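Local coordinates for protein histidine kinase (Synechocystis sp., PDB 5DFY) that senses light through a bilin-binding GAF domain carrying phycocyanobilin, as part of a probable phosphorelay histidine kinase, at residues A[62-76]-A[162-175]. Numbering follows the deposited sequence.
Sequences VRHLLSCDRVLVYRF and LWGLLGAYQNGAPR. With CYC (phycocyanobilin), chain B.
R175 reaches L66 O with both terminal nitrogens, NH2 at 2.8 Å and NH1 at 2.9 Å, and the oxygen lies only 3° out of the guanidinium plane. A chain extended from CG to NE carries that group to the end of helix 50-66, where S67 turns to positive phi. D69 OD2 takes N171 N at 2.7 Å through its anti lone pair, nearly straight at 174°. D69 and R70 both face Y169 in a classic beta bulge, their backbone N atoms sharing Y169 O; beyond it, strands 70-76 and 161-170 pair antiparallel in the central sheet of the GAF domain. On the chromophore face, Y169 OH donates to phycocyanobilin OB at 2.6 Å, while L72 CD1 meets Y169 CE2 at 3.6 Å, and the bilin methyl CMB lies over one face of Y74. On the helix-facing side, A168 CB packs against L66 CD1 at 3.8 Å. R75 CG lies over the W163 six-membered ring, a CH-pi contact 4.0 Å from its centroid. Further out, R175 NH1 donates to Q170 OE1 from above the amide carbonyl plane, and NH2 forms a salt bridge with E181 of helix 179-203. A methionine in place of R175 would probably leave L66 O without these two guanidinium donors and E181 without this cation.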
ATOM      1  N   VAL A  62      -2.212  20.319   3.595  1.00 18.71           N
ATOM      2  CA  VAL A  62      -2.344  20.226   5.044  1.00 18.23           C
ATOM      3  C   VAL A  62      -2.341  21.617   5.666  1.00 20.87           C
ATOM      4  O   VAL A  62      -3.175  21.934   6.510  1.00 18.75           O
ATOM      5  CB  VAL A  62      -1.232  19.371   5.658  1.00 18.94           C
ATOM      6  CG1 VAL A  62      -1.282  19.432   7.174  1.00 19.72           C
ATOM      7  CG2 VAL A  62      -1.342  17.942   5.149  1.00 19.35           C
ATOM      8  N   ARG A  63      -1.395  22.450   5.248  1.00 17.96           N
ATOM      9  CA  ARG A  63      -1.227  23.745   5.886  1.00 17.83           C
ATOM     10  C   ARG A  63      -2.472  24.580   5.626  1.00 19.04           C
ATOM     11  O   ARG A  63      -2.941  25.289   6.514  1.00 19.86           O
ATOM     12  CB  ARG A  63       0.024  24.463   5.377  1.00 16.45           C
ATOM     13  CG  ARG A  63       0.286  25.761   6.167  1.00 18.11           C
ATOM     14  CD  ARG A  63       1.715  26.256   6.020  1.00 17.88           C
ATOM     15  NE  ARG A  63       2.067  26.646   4.660  1.00 18.68           N
ATOM     16  CZ  ARG A  63       1.791  27.830   4.108  1.00 20.87           C
ATOM     17  NH1 ARG A  63       1.120  28.751   4.784  1.00 19.96           N
ATOM     18  NH2 ARG A  63       2.190  28.087   2.869  1.00 24.77           N
ATOM     19  N   HIS A  64      -2.989  24.460   4.407  1.00 21.42           N
ATOM     20  CA  HIS A  64      -4.215  25.127   3.990  1.00 23.56           C
ATOM     21  C   HIS A  64      -5.435  24.622   4.781  1.00 23.86           C
ATOM     22  O   HIS A  64      -6.191  25.418   5.346  1.00 24.40           O
ATOM     23  CB  HIS A  64      -4.396  24.921   2.483  1.00 25.31           C
ATOM     24  CG  HIS A  64      -5.564  25.652   1.903  1.00 32.58           C
ATOM     25  ND1 HIS A  64      -6.544  25.023   1.166  1.00 40.05           N
ATOM     26  CD2 HIS A  64      -5.902  26.961   1.944  1.00 37.53           C
ATOM     27  CE1 HIS A  64      -7.443  25.914   0.784  1.00 34.73           C
ATOM     28  NE2 HIS A  64      -7.076  27.098   1.242  1.00 46.59           N
ATOM     29  N   LEU A  65      -5.616  23.308   4.861  1.00 20.66           N
ATOM     30  CA  LEU A  65      -6.800  22.764   5.516  1.00 20.63           C
ATOM     31  C   LEU A  65      -6.819  22.939   7.015  1.00 21.67           C
ATOM     32  O   LEU A  65      -7.885  23.167   7.594  1.00 24.64           O
ATOM     33  CB  LEU A  65      -6.961  21.276   5.203  1.00 21.06           C
ATOM     34  CG  LEU A  65      -7.258  20.954   3.743  1.00 25.33           C
ATOM     35  CD1 LEU A  65      -7.259  19.436   3.546  1.00 28.75           C
ATOM     36  CD2 LEU A  65      -8.590  21.530   3.315  1.00 32.74           C
ATOM     37  N   LEU A  66      -5.658  22.797   7.657  1.00 19.61           N
ATOM     38  CA  LEU A  66      -5.568  22.913   9.100  1.00 20.77           C
ATOM     39  C   LEU A  66      -5.254  24.323   9.585  1.00 20.88           C
ATOM     40  O   LEU A  66      -5.326  24.585  10.766  1.00 23.66           O
ATOM     41  CB  LEU A  66      -4.501  21.974   9.654  1.00 19.73           C
ATOM     42  CG  LEU A  66      -4.779  20.485   9.519  1.00 21.38           C
ATOM     43  CD1 LEU A  66      -3.668  19.676  10.164  1.00 21.04           C
ATOM     44  CD2 LEU A  66      -6.131  20.139  10.130  1.00 26.01           C
ATOM     45  N   SER A  67      -4.900  25.214   8.682  1.00 19.57           N
ATOM     46  CA  SER A  67      -4.489  26.550   9.096  0.57 21.90           C
ATOM     47  C   SER A  67      -3.417  26.480  10.178  1.00 25.05           C
ATOM     48  O   SER A  67      -3.469  27.210  11.166  1.00 26.13           O
ATOM     49  CB  SER A  67      -5.689  27.348   9.609  0.57 26.82           C
ATOM     50  OG  SER A  67      -6.612  27.577   8.569  0.57 25.24           O
ATOM     51  N   CYS A  68      -2.458  25.587  10.008  1.00 19.40           N
ATOM     52  CA  CYS A  68      -1.322  25.500  10.910  1.00 17.68           C
ATOM     53  C   CYS A  68      -0.187  26.348  10.319  1.00 17.68           C
ATOM     54  O   CYS A  68      -0.329  26.925   9.244  1.00 19.78           O
ATOM     55  CB  CYS A  68      -0.892  24.051  11.134  1.00 17.48           C
ATOM     56  SG  CYS A  68      -0.432  23.134   9.653  1.00 18.23           S
ATOM     57  N   ASP A  69       0.918  26.439  11.042  1.00 16.31           N
ATOM     58  CA  ASP A  69       2.010  27.332  10.663  1.00 16.64           C
ATOM     59  C   ASP A  69       3.084  26.668   9.811  1.00 17.98           C
ATOM     60  O   ASP A  69       3.685  27.305   8.943  1.00 17.39           O
ATOM     61  CB  ASP A  69       2.636  27.916  11.918  1.00 17.31           C
ATOM     62  CG  ASP A  69       1.671  28.795  12.675  1.00 19.70           C
ATOM     63  OD1 ASP A  69       0.990  29.617  12.017  1.00 19.75           O
ATOM     64  OD2 ASP A  69       1.585  28.652  13.902  1.00 19.45           O
ATOM     65  N   ARG A  70       3.315  25.373  10.049  1.00 16.86           N
ATOM     66  CA  ARG A  70       4.348  24.624   9.325  1.00 15.80           C
ATOM     67  C   ARG A  70       3.863  23.202   9.118  1.00 15.98           C
ATOM     68  O   ARG A  70       3.155  22.688   9.958  1.00 15.08           O
ATOM     69  CB  ARG A  70       5.668  24.594  10.078  1.00 17.39           C
ATOM     70  CG  ARG A  70       6.863  24.268   9.200  1.00 17.39           C
ATOM     71  CD  ARG A  70       8.125  23.876   9.958  1.00 17.52           C
ATOM     72  NE  ARG A  70       8.488  24.721  11.105  1.00 19.61           N
ATOM     73  CZ  ARG A  70       9.185  25.852  11.047  1.00 18.73           C
ATOM     74  NH1 ARG A  70       9.432  26.487  12.175  1.00 19.23           N
ATOM     75  NH2 ARG A  70       9.624  26.353   9.902  1.00 18.18           N
ATOM     76  N   VAL A  71       4.245  22.599   7.994  1.00 15.19           N
ATOM     77  CA  VAL A  71       4.025  21.170   7.738  1.00 15.08           C
ATOM     78  C   VAL A  71       5.352  20.582   7.295  1.00 16.89           C
ATOM     79  O   VAL A  71       6.070  21.192   6.493  1.00 17.28           O
ATOM     80  CB  VAL A  71       2.959  20.941   6.684  1.00 13.96           C
ATOM     81  CG1 VAL A  71       2.823  19.454   6.352  1.00 16.26           C
ATOM     82  CG2 VAL A  71       1.636  21.531   7.119  1.00 16.59           C
ATOM     83  N   LEU A  72       5.682  19.397   7.811  1.00 15.54           N
ATOM     84  CA  LEU A  72       6.929  18.731   7.464  1.00 15.36           C
ATOM     85  C   LEU A  72       6.676  17.290   7.044  1.00 16.27           C
ATOM     86  O   LEU A  72       5.815  16.588   7.612  1.00 17.80           O
ATOM     87  CB  LEU A  72       7.925  18.729   8.611  1.00 17.02           C
ATOM     88  CG  LEU A  72       8.408  20.098   9.113  1.00 17.33           C
ATOM     89  CD1 LEU A  72       9.127  19.977  10.444  1.00 17.64           C
ATOM     90  CD2 LEU A  72       9.296  20.726   8.051  1.00 18.72           C
ATOM     91  N   VAL A  73       7.448  16.872   6.049  1.00 17.20           N
ATOM     92  CA  VAL A  73       7.529  15.470   5.638  1.00 16.50           C
ATOM     93  C   VAL A  73       8.894  14.936   6.047  1.00 18.32           C
ATOM     94  O   VAL A  73       9.921  15.497   5.665  1.00 17.68           O
ATOM     95  CB  VAL A  73       7.331  15.319   4.124  1.00 17.60           C
ATOM     96  CG1 VAL A  73       7.426  13.826   3.722  1.00 17.67           C
ATOM     97  CG2 VAL A  73       5.983  15.886   3.683  1.00 18.85           C
ATOM     98  N   TYR A  74       8.895  13.845   6.808  1.00 17.75           N
ATOM     99  CA  TYR A  74      10.099  13.263   7.412  1.00 18.29           C
ATOM    100  C   TYR A  74      10.165  11.821   6.976  1.00 18.06           C
ATOM    101  O   TYR A  74       9.224  11.079   7.208  1.00 21.24           O
ATOM    102  CB  TYR A  74      10.022  13.362   8.927  1.00 17.33           C
ATOM    103  CG  TYR A  74      11.152  12.817   9.765  1.00 19.75           C
ATOM    104  CD1 TYR A  74      12.269  13.595  10.051  1.00 21.57           C
ATOM    105  CD2 TYR A  74      11.071  11.555  10.344  1.00 20.25           C
ATOM    106  CE1 TYR A  74      13.276  13.119  10.859  1.00 24.15           C
ATOM    107  CE2 TYR A  74      12.094  11.065  11.153  1.00 21.61           C
ATOM    108  CZ  TYR A  74      13.176  11.862  11.416  1.00 23.85           C
ATOM    109  OH  TYR A  74      14.201  11.405  12.215  1.00 27.20           O
ATOM    110  N   ARG A  75      11.263  11.447   6.333  1.00 17.92           N
ATOM    111  CA  ARG A  75      11.421  10.105   5.763  1.00 16.46           C
ATOM    112  C   ARG A  75      12.426   9.316   6.577  1.00 16.92           C
ATOM    113  O   ARG A  75      13.535   9.802   6.806  1.00 18.43           O
ATOM    114  CB  ARG A  75      11.887  10.201   4.320  1.00 17.68           C
ATOM    115  CG  ARG A  75      12.018   8.856   3.630  1.00 21.00           C
ATOM    116  CD  ARG A  75      12.538   9.008   2.225  1.00 24.65           C
ATOM    117  NE  ARG A  75      13.880   9.562   2.276  1.00 28.51           N
ATOM    118  CZ  ARG A  75      14.444  10.289   1.318  1.00 37.16           C
ATOM    119  NH1 ARG A  75      13.793  10.555   0.194  1.00 38.91           N
ATOM    120  NH2 ARG A  75      15.670  10.753   1.500  1.00 40.23           N
ATOM    121  N   PHE A  76      12.050   8.112   7.005  1.00 16.57           N
ATOM    122  CA  PHE A  76      12.968   7.247   7.740  1.00 17.12           C
ATOM    123  C   PHE A  76      14.076   6.660   6.871  1.00 20.33           C
ATOM    124  O   PHE A  76      13.877   6.266   5.715  1.00 19.63           O
ATOM    125  CB  PHE A  76      12.199   6.125   8.400  1.00 16.74           C
ATOM    126  CG  PHE A  76      11.381   6.554   9.591  1.00 17.19           C
ATOM    127  CD1 PHE A  76      11.989   7.052  10.737  1.00 18.49           C
ATOM    128  CD2 PHE A  76      10.001   6.469   9.571  1.00 17.06           C
ATOM    129  CE1 PHE A  76      11.226   7.434  11.836  1.00 18.98           C
ATOM    130  CE2 PHE A  76       9.235   6.834  10.658  1.00 18.08           C
ATOM    131  CZ  PHE A  76       9.846   7.334  11.796  1.00 18.48           C
ATOM    132  N   LEU A 162       6.404   1.400   7.076  1.00 19.88           N
ATOM    133  CA  LEU A 162       6.406   2.706   7.743  1.00 19.70           C
ATOM    134  C   LEU A 162       7.527   3.518   7.132  1.00 20.20           C
ATOM    135  O   LEU A 162       8.698   3.344   7.455  1.00 20.04           O
ATOM    136  CB  LEU A 162       6.595   2.578   9.257  1.00 19.01           C
ATOM    137  CG  LEU A 162       6.714   3.920  10.006  1.00 18.85           C
ATOM    138  CD1 LEU A 162       5.469   4.749   9.852  1.00 19.46           C
ATOM    139  CD2 LEU A 162       7.012   3.658  11.485  1.00 22.92           C
ATOM    140  N   TRP A 163       7.153   4.404   6.220  1.00 16.55           N
ATOM    141  CA  TRP A 163       8.102   5.117   5.402  1.00 15.56           C
ATOM    142  C   TRP A 163       8.560   6.428   6.040  1.00 14.96           C
ATOM    143  O   TRP A 163       9.691   6.863   5.843  1.00 15.32           O
ATOM    144  CB  TRP A 163       7.444   5.370   4.047  1.00 16.64           C
ATOM    145  CG  TRP A 163       8.125   6.305   3.107  1.00 16.37           C
ATOM    146  CD1 TRP A 163       8.944   5.976   2.067  1.00 17.69           C
ATOM    147  CD2 TRP A 163       8.003   7.734   3.080  1.00 15.77           C
ATOM    148  NE1 TRP A 163       9.344   7.110   1.401  1.00 19.15           N
ATOM    149  CE2 TRP A 163       8.786   8.201   2.007  1.00 18.27           C
ATOM    150  CE3 TRP A 163       7.307   8.662   3.857  1.00 18.88           C
ATOM    151  CZ2 TRP A 163       8.889   9.553   1.689  1.00 19.48           C
ATOM    152  CZ3 TRP A 163       7.418   9.998   3.541  1.00 22.31           C
ATOM    153  CH2 TRP A 163       8.210  10.435   2.475  1.00 19.94           C
ATOM    154  N   GLY A 164       7.679   7.035   6.814  1.00 15.36           N
ATOM    155  CA  GLY A 164       7.992   8.347   7.350  1.00 17.64           C
ATOM    156  C   GLY A 164       6.849   8.890   8.175  1.00 16.72           C
ATOM    157  O   GLY A 164       5.914   8.176   8.540  1.00 15.71           O
ATOM    158  N   LEU A 165       6.935  10.189   8.443  1.00 15.95           N
ATOM    159  CA  LEU A 165       5.985  10.922   9.258  1.00 15.50           C
ATOM    160  C   LEU A 165       5.545  12.175   8.517  1.00 14.40           C
ATOM    161  O   LEU A 165       6.316  12.759   7.766  1.00 17.74           O
ATOM    162  CB  LEU A 165       6.582  11.331  10.606  1.00 16.56           C
ATOM    163  CG  LEU A 165       7.228  10.236  11.445  1.00 17.96           C
ATOM    164  CD1 LEU A 165       7.857  10.825  12.705  1.00 20.87           C
ATOM    165  CD2 LEU A 165       6.214   9.208  11.825  1.00 18.16           C
ATOM    166  N   LEU A 166       4.315  12.573   8.776  1.00 15.03           N
ATOM    167  CA  LEU A 166       3.734  13.830   8.296  1.00 15.69           C
ATOM    168  C   LEU A 166       3.331  14.641   9.518  1.00 16.13           C
ATOM    169  O   LEU A 166       2.520  14.194  10.318  1.00 15.73           O
ATOM    170  CB  LEU A 166       2.527  13.547   7.395  1.00 15.12           C
ATOM    171  CG  LEU A 166       1.792  14.770   6.836  1.00 15.56           C
ATOM    172  CD1 LEU A 166       2.685  15.625   5.972  1.00 16.61           C
ATOM    173  CD2 LEU A 166       0.602  14.304   6.029  1.00 17.65           C
ATOM    174  N   GLY A 167       3.959  15.806   9.702  1.00 15.06           N
ATOM    175  CA  GLY A 167       3.700  16.639  10.863  1.00 16.46           C
ATOM    176  C   GLY A 167       3.067  17.972  10.526  1.00 15.22           C
ATOM    177  O   GLY A 167       3.426  18.597   9.543  1.00 16.99           O
ATOM    178  N   ALA A 168       2.125  18.378  11.359  1.00 15.04           N
ATOM    179  CA  ALA A 168       1.499  19.693  11.313  1.00 14.06           C
ATOM    180  C   ALA A 168       1.825  20.418  12.629  1.00 14.98           C
ATOM    181  O   ALA A 168       1.708  19.840  13.711  1.00 16.96           O
ATOM    182  CB  ALA A 168       0.018  19.570  11.114  1.00 16.19           C
ATOM    183  N   TYR A 169       2.231  21.687  12.523  1.00 16.59           N
ATOM    184  CA  TYR A 169       2.806  22.423  13.654  1.00 17.05           C
ATOM    185  C   TYR A 169       2.192  23.789  13.803  1.00 16.50           C
ATOM    186  O   TYR A 169       1.942  24.475  12.818  1.00 16.17           O
ATOM    187  CB  TYR A 169       4.319  22.572  13.481  1.00 17.21           C
ATOM    188  CG  TYR A 169       4.982  21.244  13.218  1.00 15.30           C
ATOM    189  CD1 TYR A 169       5.315  20.404  14.265  1.00 16.37           C
ATOM    190  CD2 TYR A 169       5.215  20.808  11.928  1.00 16.25           C
ATOM    191  CE1 TYR A 169       5.899  19.160  14.028  1.00 16.38           C
ATOM    192  CE2 TYR A 169       5.799  19.585  11.681  1.00 16.93           C
ATOM    193  CZ  TYR A 169       6.141  18.769  12.737  1.00 17.27           C
ATOM    194  OH  TYR A 169       6.705  17.543  12.464  1.00 17.64           O
ATOM    195  N   GLN A 170       1.941  24.162  15.057  1.00 16.83           N
ATOM    196  CA  GLN A 170       1.590  25.531  15.410  1.00 16.56           C
ATOM    197  C   GLN A 170       2.798  26.122  16.092  1.00 15.97           C
ATOM    198  O   GLN A 170       3.361  25.510  16.985  1.00 17.59           O
ATOM    199  CB  GLN A 170       0.354  25.580  16.320  1.00 18.75           C
ATOM    200  CG  GLN A 170      -0.553  26.772  16.074  1.00 17.96           C
ATOM    201  CD  GLN A 170      -1.344  26.658  14.782  1.00 23.61           C
ATOM    202  OE1 GLN A 170      -1.397  25.596  14.169  1.00 23.54           O
ATOM    203  NE2 GLN A 170      -1.967  27.743  14.368  1.00 30.72           N
ATOM    204  N   ASN A 171       3.174  27.327  15.678  1.00 17.40           N
ATOM    205  CA  ASN A 171       4.447  27.922  16.073  1.00 16.57           C
ATOM    206  C   ASN A 171       4.378  28.967  17.169  1.00 17.44           C
ATOM    207  O   ASN A 171       5.346  29.135  17.907  1.00 20.69           O
ATOM    208  CB  ASN A 171       5.103  28.580  14.877  1.00 16.65           C
ATOM    209  CG  ASN A 171       5.715  27.596  13.927  1.00 19.35           C
ATOM    210  OD1 ASN A 171       5.251  26.461  13.802  1.00 18.71           O
ATOM    211  ND2 ASN A 171       6.776  28.011  13.263  1.00 22.57           N
ATOM    212  N   GLY A 172       3.253  29.661  17.257  1.00 18.36           N
ATOM    213  CA  GLY A 172       3.158  30.842  18.106  1.00 20.73           C
ATOM    214  C   GLY A 172       2.139  30.828  19.216  1.00 23.70           C
ATOM    215  O   GLY A 172       1.973  31.839  19.910  1.00 23.99           O
ATOM    216  N   ALA A 173       1.448  29.710  19.394  1.00 20.98           N
ATOM    217  CA  ALA A 173       0.433  29.566  20.428  1.00 21.29           C
ATOM    218  C   ALA A 173       0.115  28.090  20.581  1.00 24.07           C
ATOM    219  O   ALA A 173       0.320  27.304  19.650  1.00 21.11           O
ATOM    220  CB  ALA A 173      -0.817  30.321  20.073  1.00 25.08           C
ATOM    221  N   PRO A 174      -0.407  27.703  21.744  1.00 22.22           N
ATOM    222  CA  PRO A 174      -0.883  26.328  21.870  1.00 21.18           C
ATOM    223  C   PRO A 174      -2.114  26.124  21.012  1.00 20.42           C
ATOM    224  O   PRO A 174      -2.749  27.080  20.553  1.00 23.16           O
ATOM    225  CB  PRO A 174      -1.173  26.179  23.363  1.00 26.22           C
ATOM    226  CG  PRO A 174      -1.290  27.552  23.892  1.00 28.19           C
ATOM    227  CD  PRO A 174      -0.520  28.464  23.002  1.00 24.56           C
ATOM    228  N   ARG A 175      -2.448  24.861  20.778  1.00 23.03           N
ATOM    229  CA  ARG A 175      -3.567  24.532  19.934  1.00 23.00           C
ATOM    230  C   ARG A 175      -4.194  23.254  20.418  1.00 27.08           C
ATOM    231  O   ARG A 175      -3.517  22.227  20.466  1.00 31.74           O
ATOM    232  CB  ARG A 175      -3.128  24.361  18.483  1.00 21.63           C
ATOM    233  CG  ARG A 175      -4.253  23.990  17.568  1.00 23.71           C
ATOM    234  CD  ARG A 175      -3.830  24.087  16.128  1.00 23.59           C
ATOM    235  NE  ARG A 175      -4.938  23.732  15.266  1.00 23.92           N
ATOM    236  CZ  ARG A 175      -4.997  23.955  13.969  1.00 24.37           C
ATOM    237  NH1 ARG A 175      -3.983  24.532  13.342  1.00 24.38           N
ATOM    238  NH2 ARG A 175      -6.072  23.595  13.290  1.00 21.25           N
TER
HETATM  239  CHA CYC B 701       9.474  11.095  21.401  1.00 26.32           C
HETATM  240  NA  CYC B 701      10.159  12.264  19.253  1.00 24.29           N
HETATM  241  C1A CYC B 701       9.253  11.539  20.155  1.00 24.47           C
HETATM  242  C2A CYC B 701       7.955  11.384  19.416  1.00 24.14           C
HETATM  243  C3A CYC B 701       8.077  11.998  18.114  1.00 23.11           C
HETATM  244  C4A CYC B 701       9.437  12.552  18.022  1.00 22.26           C
HETATM  245  CMA CYC B 701       6.987  12.030  17.075  1.00 28.08           C
HETATM  246  CAA CYC B 701       6.760  10.621  19.959  1.00 26.23           C
HETATM  247  CBA CYC B 701       7.141   9.159  19.639  1.00 28.30           C
HETATM  248  CGA CYC B 701       6.185   8.077  20.140  1.00 29.74           C
HETATM  249  O1A CYC B 701       5.322   8.374  20.996  1.00 30.23           O
HETATM  250  O2A CYC B 701       6.266   6.869  19.725  1.00 26.48           O
HETATM  251  CHB CYC B 701      10.130  13.232  16.892  1.00 22.65           C
HETATM  252  NB  CYC B 701       8.219  14.648  16.090  1.00 21.42           N
HETATM  253  C1B CYC B 701       9.522  13.939  15.953  1.00 21.20           C
HETATM  254  C2B CYC B 701      10.043  14.184  14.603  1.00 19.78           C
HETATM  255  C3B CYC B 701       9.139  15.004  13.916  1.00 19.14           C
HETATM  256  C4B CYC B 701       8.002  15.343  14.800  1.00 19.96           C
HETATM  257  CMB CYC B 701      11.351  13.614  14.099  1.00 23.46           C
HETATM  258  CAB CYC B 701       9.277  15.505  12.483  1.00 20.98           C
HETATM  259  CBB CYC B 701       8.210  14.871  11.603  1.00 21.36           C
HETATM  260  OB  CYC B 701       7.030  16.025  14.578  1.00 20.15           O
HETATM  261  NC  CYC B 701      14.332  13.591  20.828  1.00 25.04           N
HETATM  262  C1C CYC B 701      15.162  14.441  20.481  1.00 32.53           C
HETATM  263  C2C CYC B 701      16.544  14.333  21.499  1.00 32.81           C
HETATM  264  C3C CYC B 701      16.500  13.126  21.995  1.00 34.32           C
HETATM  265  C4C CYC B 701      14.917  12.794  22.023  1.00 30.66           C
HETATM  266  CMC CYC B 701      17.842  14.728  20.706  1.00 34.72           C
HETATM  267  CAC CYC B 701      17.155  12.881  23.465  1.00 33.04           C
HETATM  268  CBC CYC B 701      18.660  12.909  23.331  1.00 37.10           C
HETATM  269  OC  CYC B 701      15.055  15.239  19.572  1.00 28.74           O
HETATM  270  CHD CYC B 701      14.314  11.915  22.837  1.00 27.80           C
HETATM  271  ND  CYC B 701      12.016  11.711  21.687  1.00 24.97           N
HETATM  272  C1D CYC B 701      12.864  11.562  22.751  1.00 24.77           C
HETATM  273  C2D CYC B 701      12.183  11.019  23.802  1.00 24.55           C
HETATM  274  C3D CYC B 701      10.905  10.811  23.398  1.00 26.96           C
HETATM  275  C4D CYC B 701      10.806  11.242  22.079  1.00 23.52           C
HETATM  276  CMD CYC B 701      12.820  10.706  25.149  1.00 31.51           C
HETATM  277  CAD CYC B 701       9.791  10.220  24.225  1.00 29.40           C
HETATM  278  CBD CYC B 701       8.902  11.311  24.786  1.00 28.02           C
HETATM  279  CGD CYC B 701       9.682  12.146  25.786  1.00 35.00           C
HETATM  280  O1D CYC B 701      10.017  13.333  25.522  1.00 29.69           O
HETATM  281  O2D CYC B 701      10.016  11.662  26.903  1.00 34.00           O
HETATM  282  O   HOH W   1      -5.149  27.992  13.250  1.00 37.66           O
HETATM  283  O   HOH W   2       0.706  30.217  15.830  1.00 19.95           O
HETATM  284  O   HOH W   3       7.229  24.579  13.578  1.00 18.77           O
HETATM  285  O   HOH W   4      11.580   5.417   4.346  1.00 19.57           O